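3-ketosteroid-delta4-5alpha-dehydrogenase (Rhodococcus jostii, PDB 4AT2) catalyses the FAD-dependent dehydrogenation of 3-ketosteroids, introducing the delta4 double bond, and probably serves in bacterial steroid catabolism. Local coordinates at residues D43-G48 with G255-T260; R332-D337 with D418-K424; G100-S104 with P181-G185. All blocks are in the same frame, centred on the assembly; numbering follows the deposited sequence.

Contact 1: residues D43-G48 with G255-T260; sequences DVVVAG and GVVLAT. With FAD (flavin-adenine dinucleotide), chain D.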
loop_
_atom_site.group_PDB
_atom_site.type_symbol
_atom_site.label_atom_id
_atom_site.label_comp_id
_atom_site.label_asym_id
_atom_site.label_seq_id
_atom_site.Cartn_x
_atom_site.Cartn_y
_atom_site.Cartn_z
ATOM N N ASP A 43 9.175 -31.576 19.313
ATOM C CA ASP A 43 10.173 -30.534 19.543
ATOM C C ASP A 43 9.838 -29.330 18.675
ATOM O O ASP A 43 9.789 -28.205 19.157
ATOM C CB ASP A 43 11.567 -31.025 19.179
ATOM C CG ASP A 43 12.084 -32.073 20.131
ATOM O OD1 ASP A 43 11.726 -32.035 21.326
ATOM O OD2 ASP A 43 12.848 -32.935 19.666
ATOM N N VAL A 44 9.619 -29.594 17.393
ATOM C CA VAL A 44 9.290 -28.555 16.424
ATOM C C VAL A 44 7.916 -28.857 15.851
ATOM O O VAL A 44 7.685 -29.936 15.297
ATOM C CB VAL A 44 10.366 -28.451 15.317
ATOM C CG1 VAL A 44 9.938 -27.463 14.233
ATOM C CG2 VAL A 44 11.694 -28.014 15.925
ATOM N N VAL A 45 6.999 -27.907 16.029
ATOM C CA VAL A 45 5.636 -28.035 15.522
ATOM C C VAL A 45 5.493 -27.095 14.332
ATOM O O VAL A 45 5.673 -25.887 14.464
ATOM C CB VAL A 45 4.591 -27.731 16.618
ATOM C CG1 VAL A 45 3.183 -27.686 16.027
ATOM C CG2 VAL A 45 4.663 -28.795 17.714
ATOM N N VAL A 46 5.208 -27.676 13.167
ATOM C CA VAL A 46 5.072 -26.904 11.923
ATOM C C VAL A 46 3.598 -26.804 11.569
ATOM O O VAL A 46 2.939 -27.818 11.310
ATOM C CB VAL A 46 5.836 -27.568 10.757
ATOM C CG1 VAL A 46 5.672 -26.754 9.468
ATOM C CG2 VAL A 46 7.308 -27.738 11.118
ATOM N N ALA A 47 3.087 -25.579 11.537
ATOM C CA ALA A 47 1.702 -25.353 11.132
ATOM C C ALA A 47 1.635 -25.095 9.624
ATOM O O ALA A 47 2.090 -24.047 9.147
ATOM C CB ALA A 47 1.108 -24.190 11.913
ATOM N N GLY A 48 1.082 -26.048 8.879
ATOM C CA GLY A 48 0.944 -25.897 7.424
ATOM C C GLY A 48 1.916 -26.762 6.642
ATOM O O GLY A 48 3.134 -26.655 6.816
ATOM N N GLY A 255 10.088 -25.085 19.323
ATOM C CA GLY A 255 9.547 -24.004 18.503
ATOM C C GLY A 255 8.337 -24.361 17.675
ATOM O O GLY A 255 8.128 -25.522 17.322
ATOM N N VAL A 256 7.545 -23.334 17.387
ATOM C CA VAL A 256 6.414 -23.406 16.480
ATOM C C VAL A 256 6.829 -22.676 15.204
ATOM O O VAL A 256 7.348 -21.555 15.263
ATOM C CB VAL A 256 5.170 -22.707 17.068
ATOM C CG1 VAL A 256 4.073 -22.551 16.015
ATOM C CG2 VAL A 256 4.646 -23.472 18.280
ATOM N N VAL A 257 6.634 -23.328 14.060
ATOM C CA VAL A 257 6.854 -22.686 12.752
ATOM C C VAL A 257 5.505 -22.426 12.086
ATOM O O VAL A 257 4.784 -23.364 11.749
ATOM C CB VAL A 257 7.723 -23.544 11.802
ATOM C CG1 VAL A 257 7.906 -22.836 10.453
ATOM C CG2 VAL A 257 9.080 -23.855 12.434
ATOM N N LEU A 258 5.182 -21.152 11.885
ATOM C CA LEU A 258 3.965 -20.780 11.158
ATOM C C LEU A 258 4.240 -20.806 9.662
ATOM O O LEU A 258 5.120 -20.099 9.168
ATOM C CB LEU A 258 3.466 -19.394 11.587
ATOM C CG LEU A 258 3.171 -19.224 13.087
ATOM C CD1 LEU A 258 2.798 -17.776 13.382
ATOM C CD2 LEU A 258 2.061 -20.156 13.538
ATOM N N ALA A 259 3.482 -21.634 8.950
ATOM C CA ALA A 259 3.712 -21.873 7.521
ATOM C C ALA A 259 2.364 -22.140 6.832
ATOM O O ALA A 259 2.253 -22.960 5.918
ATOM C CB ALA A 259 4.674 -23.039 7.338
ATOM N N THR A 260 1.345 -21.425 7.289
ATOM C CA THR A 260 -0.050 -21.667 6.863
ATOM C C THR A 260 -0.522 -20.807 5.690
ATOM O O THR A 260 -1.692 -20.856 5.323
ATOM C CB THR A 260 -1.049 -21.475 8.020
ATOM O OG1 THR A 260 -0.963 -20.123 8.493
ATOM C CG2 THR A 260 -0.754 -22.431 9.159
HETATM P PA FAD D . 0.886 -23.264 0.959
HETATM O O1A FAD D . 1.756 -23.976 -0.001
HETATM O O2A FAD D . -0.488 -22.930 0.558
HETATM O O5B FAD D . 0.834 -24.127 2.307
HETATM C C5B FAD D . 0.109 -23.663 3.450
HETATM C C4B FAD D . -0.565 -24.870 4.125
HETATM O O4B FAD D . -1.130 -24.352 5.349
HETATM C C3B FAD D . -1.737 -25.367 3.268
HETATM O O3B FAD D . -1.605 -26.797 3.067
HETATM C C2B FAD D . -2.976 -25.006 4.094
HETATM O O2B FAD D . -4.019 -26.002 3.916
HETATM C C1B FAD D . -2.422 -25.018 5.517
HETATM N N9A FAD D . -3.202 -24.204 6.475
HETATM C C8A FAD D . -3.876 -23.066 6.260
HETATM N N7A FAD D . -4.418 -22.681 7.413
HETATM C C5A FAD D . -4.073 -23.573 8.362
HETATM C C6A FAD D . -4.334 -23.689 9.688
HETATM N N6A FAD D . -5.079 -22.759 10.285
HETATM N N1A FAD D . -3.859 -24.713 10.417
HETATM C C2A FAD D . -3.068 -25.684 9.821
HETATM N N3A FAD D . -2.808 -25.560 8.459
HETATM C C4A FAD D . -3.321 -24.508 7.767
HETATM N N1 FAD D . 4.595 -18.875 -6.737
HETATM C C2 FAD D . 5.873 -19.139 -7.196
HETATM O O2 FAD D . 6.833 -18.725 -6.559
HETATM N N3 FAD D . 6.063 -19.875 -8.374
HETATM C C4 FAD D . 4.964 -20.313 -9.115
HETATM O O4 FAD D . 5.169 -20.944 -10.155
HETATM C C4X FAD D . 3.671 -20.039 -8.654
HETATM N N5 FAD D . 2.581 -20.429 -9.359
HETATM C C5X FAD D . 1.366 -19.954 -9.018
HETATM C C6 FAD D . 0.275 -20.134 -9.874
HETATM C C7 FAD D . -0.993 -19.662 -9.524
HETATM C C7M FAD D . -2.056 -19.872 -10.425
HETATM C C8 FAD D . -1.174 -18.984 -8.300
HETATM C C8M FAD D . -2.426 -18.488 -7.880
HETATM C C9 FAD D . -0.084 -18.818 -7.442
HETATM C C9A FAD D . 1.190 -19.278 -7.806
HETATM N N10 FAD D . 2.259 -19.089 -6.995
HETATM C C10 FAD D . 3.491 -19.324 -7.468
HETATM C "C1'" FAD D . 2.124 -18.704 -5.566
HETATM C "C2'" FAD D . 2.446 -19.910 -4.670
HETATM O "O2'" FAD D . 1.625 -20.984 -5.130
HETATM C "C3'" FAD D . 2.129 -19.607 -3.197
HETATM O "O3'" FAD D . 2.398 -18.235 -2.858
HETATM C "C4'" FAD D . 2.951 -20.537 -2.290
HETATM O "O4'" FAD D . 2.658 -21.893 -2.657
HETATM C "C5'" FAD D . 2.587 -20.318 -0.819
HETATM O "O5'" FAD D . 3.442 -21.151 -0.012
HETATM P P FAD D . 3.093 -21.395 1.543
HETATM O O1P FAD D . 3.046 -20.119 2.264
HETATM O O2P FAD D . 3.982 -22.502 2.030
HETATM O O3P FAD D . 1.529 -21.845 1.464
#
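V44 and V257 meet obliquely on one face of two parallel strands, the CG1 methyl of V44 lying 4.1 Å from CG2 of V257. With chi1 at 174°, V44 holds CG1 anti to its backbone N, and this is the branch that reaches V257. V46 follows on the same face, its CG2 beside CB of V257. Helices 51-62 and 490-507 cover this valine layer: A56, A502 and A506 touch V257, while A60 and A506 touch V44. V45, V256, A47 and L258 point to the other face, where CB of A47 packs 3.8 Å from the CG2 methyl of T260.

Strand 45-47 is the middle strand of the five-stranded parallel sheet of a Rossmann-type FAD-binding domain, and 255-258 is its neighbour. Their backbones pair through G255 N to D43 O, V45 N to G255 O, V257 N to V45 O and A47 N to V257 O (2.8 Å); the last rung, A259 N to A47 O, is weak. Beyond it both chains reach the cofactor. G48, the first glycine of a probable GxGxxG motif, has its CA 3.3 Å from FAD O4B. A259 O approaches FAD C5B, and T260 CG2 the adenine. T260 OG1 bonds S292. At the C-terminal ends of these inner strands the adenosine half of FAD is thus met by close van der Waals contact, while polar bonds to FAD come from residues such as E71 and R476.

Contact 2: residues R332-D337 with D418-K424; sequences RYVPED and DPLLHKK
R332 is gripped by two carboxylates at once: its guanidinium meets D418 end-on and E336 side-on, and K423 completes a four-residue salt-bridge network between two loops without regular structure. D418 also forms an Asx motif, OD1 accepting from L421 N, within the turn of 418-424. R332 NH1 and NH2 go to D418 OD1 and OD2, the latter at 2.9 Å, while NE and NH2 reach E336 OE2 and OE1. All four acceptors lie close to the guanidinium plane. E336 offers its syn lone pairs, whereas D418 is met from above its carboxylate plane, the two flat groups being turned 58° apart. The opposite face of D418 takes backbone N-H groups, L421 N on OD1 and K423 N on OD2, so each oxygen is held from both sides and the carboxylate is fixed in rotation.

From above its carboxylate plane, E336 OE1 accepts a second salt-bridge hydrogen bond, from K423 NZ at 2.9 Å, which is also bonded to Y409 OH. R332 NH2 and K423 NZ are 4.3 Å apart; E336 OE1, bonded to both, probably offsets their closeness, with D418 adding negative charge beside R332. Over one face of the R332 guanidinium lies CD1 of L421, 3.6 Å above its centre, and the same methyl touches R332 CB. The other branch, CD2, rests against the Y333 carbonyl and CD of P335. R329 of the second subunit packs on L421, and Q331 NE2 of the second subunit bonds R332 O, which places this junction at the subunit interface. At the far end a water bridges D337 OD1 and H422 O. K424 NZ, also bonded to N171 O, meets D337 OD2 at 2.8 Å from one face of its plane, and K424 N from the other.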
loop_
_atom_site.group_PDB
_atom_site.type_symbol
_atom_site.label_atom_id
_atom_site.label_comp_id
_atom_site.label_asym_id
_atom_site.label_seq_id
_atom_site.Cartn_x
_atom_site.Cartn_y
_atom_site.Cartn_z
ATOM N N ARG A 332 0.209 4.392 -24.672
ATOM C CA ARG A 332 1.089 3.310 -24.206
ATOM C C ARG A 332 1.635 3.607 -22.809
ATOM O O ARG A 332 1.826 4.776 -22.446
ATOM C CB ARG A 332 2.236 3.075 -25.193
ATOM C CG ARG A 332 1.787 2.416 -26.478
ATOM C CD ARG A 332 2.973 2.095 -27.376
ATOM N NE ARG A 332 3.841 1.027 -26.843
ATOM C CZ ARG A 332 5.166 1.122 -26.699
ATOM N NH1 ARG A 332 5.801 2.262 -26.968
ATOM N NH2 ARG A 332 5.864 0.082 -26.238
ATOM N N TYR A 333 1.906 2.558 -22.035
ATOM C CA TYR A 333 2.360 2.750 -20.639
ATOM C C TYR A 333 3.354 1.709 -20.127
ATOM O O TYR A 333 3.929 1.891 -19.053
ATOM C CB TYR A 333 1.140 2.797 -19.696
ATOM C CG TYR A 333 0.337 1.508 -19.700
ATOM C CD1 TYR A 333 -0.681 1.309 -20.644
ATOM C CD2 TYR A 333 0.574 0.501 -18.753
ATOM C CE1 TYR A 333 -1.421 0.139 -20.671
ATOM C CE2 TYR A 333 -0.170 -0.684 -18.766
ATOM C CZ TYR A 333 -1.168 -0.850 -19.720
ATOM O OH TYR A 333 -1.911 -2.008 -19.776
ATOM N N VAL A 334 3.545 0.615 -20.872
ATOM C CA VAL A 334 4.456 -0.458 -20.434
ATOM C C VAL A 334 5.090 -1.132 -21.669
ATOM O O VAL A 334 4.403 -1.333 -22.661
ATOM C CB VAL A 334 3.711 -1.489 -19.541
ATOM C CG1 VAL A 334 2.595 -2.218 -20.310
ATOM C CG2 VAL A 334 4.676 -2.473 -18.881
ATOM N N PRO A 335 6.400 -1.465 -21.623
ATOM C CA PRO A 335 6.916 -2.224 -22.769
ATOM C C PRO A 335 6.259 -3.608 -22.812
ATOM O O PRO A 335 6.138 -4.281 -21.778
ATOM C CB PRO A 335 8.418 -2.334 -22.471
ATOM C CG PRO A 335 8.485 -2.246 -20.959
ATOM C CD PRO A 335 7.455 -1.205 -20.623
ATOM N N GLU A 336 5.824 -4.013 -24.004
ATOM C CA GLU A 336 4.981 -5.205 -24.134
ATOM C C GLU A 336 5.760 -6.512 -24.022
ATOM O O GLU A 336 5.157 -7.593 -24.052
ATOM C CB GLU A 336 4.128 -5.141 -25.421
ATOM C CG GLU A 336 3.082 -4.016 -25.434
ATOM C CD GLU A 336 3.638 -2.645 -25.822
ATOM O OE1 GLU A 336 4.829 -2.550 -26.216
ATOM O OE2 GLU A 336 2.887 -1.643 -25.736
ATOM N N ASP A 337 7.088 -6.409 -23.873
ATOM C CA ASP A 337 7.938 -7.587 -23.706
ATOM C C ASP A 337 8.410 -7.801 -22.272
ATOM O O ASP A 337 9.182 -8.718 -22.009
ATOM C CB ASP A 337 9.123 -7.565 -24.687
ATOM C CG ASP A 337 10.037 -6.361 -24.497
ATOM O OD1 ASP A 337 9.654 -5.401 -23.784
ATOM O OD2 ASP A 337 11.151 -6.392 -25.062
ATOM N N ASP A 418 11.856 1.876 -29.954
ATOM C CA ASP A 418 10.788 2.303 -29.042
ATOM C C ASP A 418 11.419 3.202 -27.973
ATOM O O ASP A 418 11.766 2.734 -26.883
ATOM C CB ASP A 418 10.096 1.087 -28.396
ATOM C CG ASP A 418 9.111 1.483 -27.288
ATOM O OD1 ASP A 418 8.748 2.679 -27.211
ATOM O OD2 ASP A 418 8.703 0.599 -26.511
ATOM N N PRO A 419 11.576 4.502 -28.285
ATOM C CA PRO A 419 12.232 5.404 -27.328
ATOM C C PRO A 419 11.345 5.817 -26.160
ATOM O O PRO A 419 11.843 6.397 -25.192
ATOM C CB PRO A 419 12.556 6.634 -28.178
ATOM C CG PRO A 419 11.499 6.640 -29.241
ATOM C CD PRO A 419 11.219 5.192 -29.544
ATOM N N LEU A 420 10.050 5.523 -26.252
ATOM C CA LEU A 420 9.123 5.874 -25.178
ATOM C C LEU A 420 9.147 4.870 -24.036
ATOM O O LEU A 420 9.166 5.256 -22.856
ATOM C CB LEU A 420 7.702 6.005 -25.725
ATOM C CG LEU A 420 6.766 6.956 -24.985
ATOM C CD1 LEU A 420 7.231 8.389 -25.245
ATOM C CD2 LEU A 420 5.326 6.737 -25.451
ATOM N N LEU A 421 9.134 3.579 -24.374
ATOM C CA LEU A 421 9.045 2.521 -23.354
ATOM C C LEU A 421 10.147 1.469 -23.438
ATOM O O LEU A 421 10.256 0.605 -22.562
ATOM C CB LEU A 421 7.648 1.870 -23.386
ATOM C CG LEU A 421 6.595 2.809 -22.773
ATOM C CD1 LEU A 421 5.221 2.577 -23.358
ATOM C CD2 LEU A 421 6.595 2.714 -21.250
ATOM N N HIS A 422 10.964 1.545 -24.489
ATOM C CA HIS A 422 12.135 0.660 -24.622
ATOM C C HIS A 422 11.829 -0.815 -24.720
ATOM O O HIS A 422 12.609 -1.646 -24.263
ATOM C CB HIS A 422 13.173 0.972 -23.539
ATOM C CG HIS A 422 13.503 2.434 -23.464
ATOM N ND1 HIS A 422 14.182 3.066 -24.442
ATOM C CD2 HIS A 422 13.160 3.402 -22.526
ATOM C CE1 HIS A 422 14.303 4.369 -24.125
ATOM N NE2 HIS A 422 13.666 4.576 -22.959
ATOM N N LYS A 423 10.699 -1.163 -25.329
ATOM C CA LYS A 423 10.523 -2.544 -25.784
ATOM C C LYS A 423 11.730 -2.915 -26.665
ATOM O O LYS A 423 12.188 -2.110 -27.473
ATOM C CB LYS A 423 9.192 -2.688 -26.539
ATOM C CG LYS A 423 8.958 -4.059 -27.171
ATOM C CD LYS A 423 7.514 -4.223 -27.607
ATOM C CE LYS A 423 7.123 -3.204 -28.676
ATOM N NZ LYS A 423 5.654 -3.287 -28.940
ATOM N N LYS A 424 12.254 -4.131 -26.487
ATOM C CA LYS A 424 13.387 -4.580 -27.294
ATOM C C LYS A 424 13.098 -4.530 -28.790
ATOM O O LYS A 424 11.997 -4.859 -29.236
ATOM C CB LYS A 424 13.787 -5.989 -26.893
ATOM C CG LYS A 424 14.420 -6.059 -25.506
ATOM C CD LYS A 424 15.060 -7.427 -25.247
ATOM C CE LYS A 424 14.054 -8.576 -25.286
ATOM N NZ LYS A 424 12.946 -8.429 -24.287
HETATM O O HOH W 1 11.901 -4.025 -22.873
HETATM O O HOH W 2 11.680 -9.742 -22.133
#

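Contact 3: residues G100-S104 with P181-G185; sequences GFDDS and PAPRG
R184 grips D103 side-on with two nitrogens, NE to OD2 at 2.8 Å and NH2 to OD1 at 2.9 Å, the second bond nearly straight at 173°. Both oxygens lie near the guanidinium plane, but the carboxylate is turned 38° from it, and each oxygen is met on its syn side by a donor tilted out of the carboxylate plane. The arginine chain, extended from CG to NE, crosses the aspartate at about a right angle. More donors converge on this buried carboxylate: G91 N and Q96 NE2 reach OD2, and N107 ND2 reaches OD1, a surrounding that would probably favour its charged form. Next to the ion pair, A182 CB touches D103 CG at 3.6 Å and the carbonyl of D102, while a water joins D102 O to P181 O. Farther out, P183 lays its CG over the face of the F101 ring, a CH-pi contact 3.6 Å from the centroid. Its CD comes to 3.3 Å from F101 CD1. L164 of strand 164-165 touches both residues. The contact ties the link between helices 94-98 and 105-115 to the loop that enters strand 185-186, with S104 N-capping helix 105-115 and N107, M108 and F111 of that helix packing on R184.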
loop_
_atom_site.group_PDB
_atom_site.type_symbol
_atom_site.label_atom_id
_atom_site.label_comp_id
_atom_site.label_asym_id
_atom_site.label_seq_id
_atom_site.Cartn_x
_atom_site.Cartn_y
_atom_site.Cartn_z
ATOM N N GLY A 100 24.067 -21.575 -20.310
ATOM C CA GLY A 100 24.937 -20.519 -20.811
ATOM C C GLY A 100 24.542 -19.115 -20.404
ATOM O O GLY A 100 24.667 -18.181 -21.193
ATOM N N PHE A 101 24.076 -18.953 -19.163
ATOM C CA PHE A 101 23.715 -17.621 -18.664
ATOM C C PHE A 101 24.563 -17.280 -17.463
ATOM O O PHE A 101 24.480 -17.965 -16.430
ATOM C CB PHE A 101 22.215 -17.548 -18.283
ATOM C CG PHE A 101 21.287 -17.653 -19.466
ATOM C CD1 PHE A 101 20.931 -16.517 -20.197
ATOM C CD2 PHE A 101 20.786 -18.887 -19.858
ATOM C CE1 PHE A 101 20.071 -16.608 -21.291
ATOM C CE2 PHE A 101 19.928 -18.988 -20.953
ATOM C CZ PHE A 101 19.579 -17.851 -21.670
ATOM N N ASP A 102 25.378 -16.229 -17.594
ATOM C CA ASP A 102 26.120 -15.718 -16.447
ATOM C C ASP A 102 25.206 -15.011 -15.453
ATOM O O ASP A 102 24.187 -14.429 -15.831
ATOM C CB ASP A 102 27.224 -14.764 -16.869
ATOM C CG ASP A 102 28.311 -14.622 -15.806
ATOM O OD1 ASP A 102 28.599 -15.579 -15.070
ATOM O OD2 ASP A 102 28.908 -13.536 -15.733
ATOM N N ASP A 103 25.595 -15.079 -14.183
ATOM C CA ASP A 103 24.889 -14.410 -13.096
ATOM C C ASP A 103 25.762 -14.470 -11.853
ATOM O O ASP A 103 26.704 -15.272 -11.777
ATOM C CB ASP A 103 23.533 -15.094 -12.818
ATOM C CG ASP A 103 22.545 -14.195 -12.090
ATOM O OD1 ASP A 103 22.729 -12.946 -12.070
ATOM O OD2 ASP A 103 21.559 -14.753 -11.542
ATOM N N SER A 104 25.457 -13.601 -10.897
ATOM C CA SER A 104 26.187 -13.533 -9.636
ATOM C C SER A 104 25.220 -13.079 -8.556
ATOM O O SER A 104 24.191 -12.471 -8.870
ATOM C CB SER A 104 27.334 -12.522 -9.734
ATOM O OG SER A 104 26.825 -11.208 -9.887
ATOM N N PRO A 181 20.785 -8.831 -17.620
ATOM C CA PRO A 181 19.727 -9.848 -17.682
ATOM C C PRO A 181 20.248 -11.262 -17.452
ATOM O O PRO A 181 21.268 -11.655 -18.021
ATOM C CB PRO A 181 19.209 -9.723 -19.116
ATOM C CG PRO A 181 19.444 -8.282 -19.456
ATOM C CD PRO A 181 20.763 -7.951 -18.805
ATOM N N ALA A 182 19.555 -11.995 -16.591
ATOM C CA ALA A 182 19.832 -13.405 -16.377
ATOM C C ALA A 182 18.504 -14.032 -15.987
ATOM O O ALA A 182 17.781 -13.485 -15.155
ATOM C CB ALA A 182 20.857 -13.604 -15.263
ATOM N N PRO A 183 18.166 -15.171 -16.600
ATOM C CA PRO A 183 16.932 -15.861 -16.254
ATOM C C PRO A 183 17.101 -16.566 -14.923
ATOM O O PRO A 183 18.142 -17.192 -14.686
ATOM C CB PRO A 183 16.762 -16.857 -17.409
ATOM C CG PRO A 183 18.164 -17.147 -17.853
ATOM C CD PRO A 183 18.904 -15.839 -17.692
ATOM N N ARG A 184 16.080 -16.469 -14.073
ATOM C CA ARG A 184 16.152 -17.029 -12.728
ATOM C C ARG A 184 14.939 -17.891 -12.402
ATOM O O ARG A 184 14.828 -18.408 -11.302
ATOM C CB ARG A 184 16.318 -15.896 -11.706
ATOM C CG ARG A 184 17.630 -15.139 -11.918
ATOM C CD ARG A 184 17.970 -14.176 -10.794
ATOM N NE ARG A 184 19.132 -13.386 -11.209
ATOM C CZ ARG A 184 19.059 -12.163 -11.725
ATOM N NH1 ARG A 184 17.885 -11.538 -11.847
ATOM N NH2 ARG A 184 20.175 -11.555 -12.115
ATOM N N GLY A 185 14.025 -18.049 -13.358
ATOM C CA GLY A 185 12.888 -18.944 -13.139
ATOM C C GLY A 185 13.310 -20.397 -13.323
ATOM O O GLY A 185 13.388 -20.879 -14.459
HETATM O O HOH W 3 22.708 -14.033 -18.156
#

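Along the chain, contact 3 falls between the two strands of contact 1, and contact 2 comes after both. Contact 1 belongs to the parallel sheet that receives the adenosine end of FAD, whereas contacts 2 and 3 join loops. Contacts 1 and 2 lie on opposite sides of the chain's centre, their own centres 45 Å apart. Contact 3 is nearer contact 2, with centres 22 Å and nearest atoms about 7 Å apart, and N171, which bonds K424 and touches P181, spans the gap. The R184 side chain is about 11 Å from FAD and 12 Å from the steroid. The three contacts lie in separate regions: the cofactor sheet, the subunit interface and a loop region outside the first shell of cofactor and steroid.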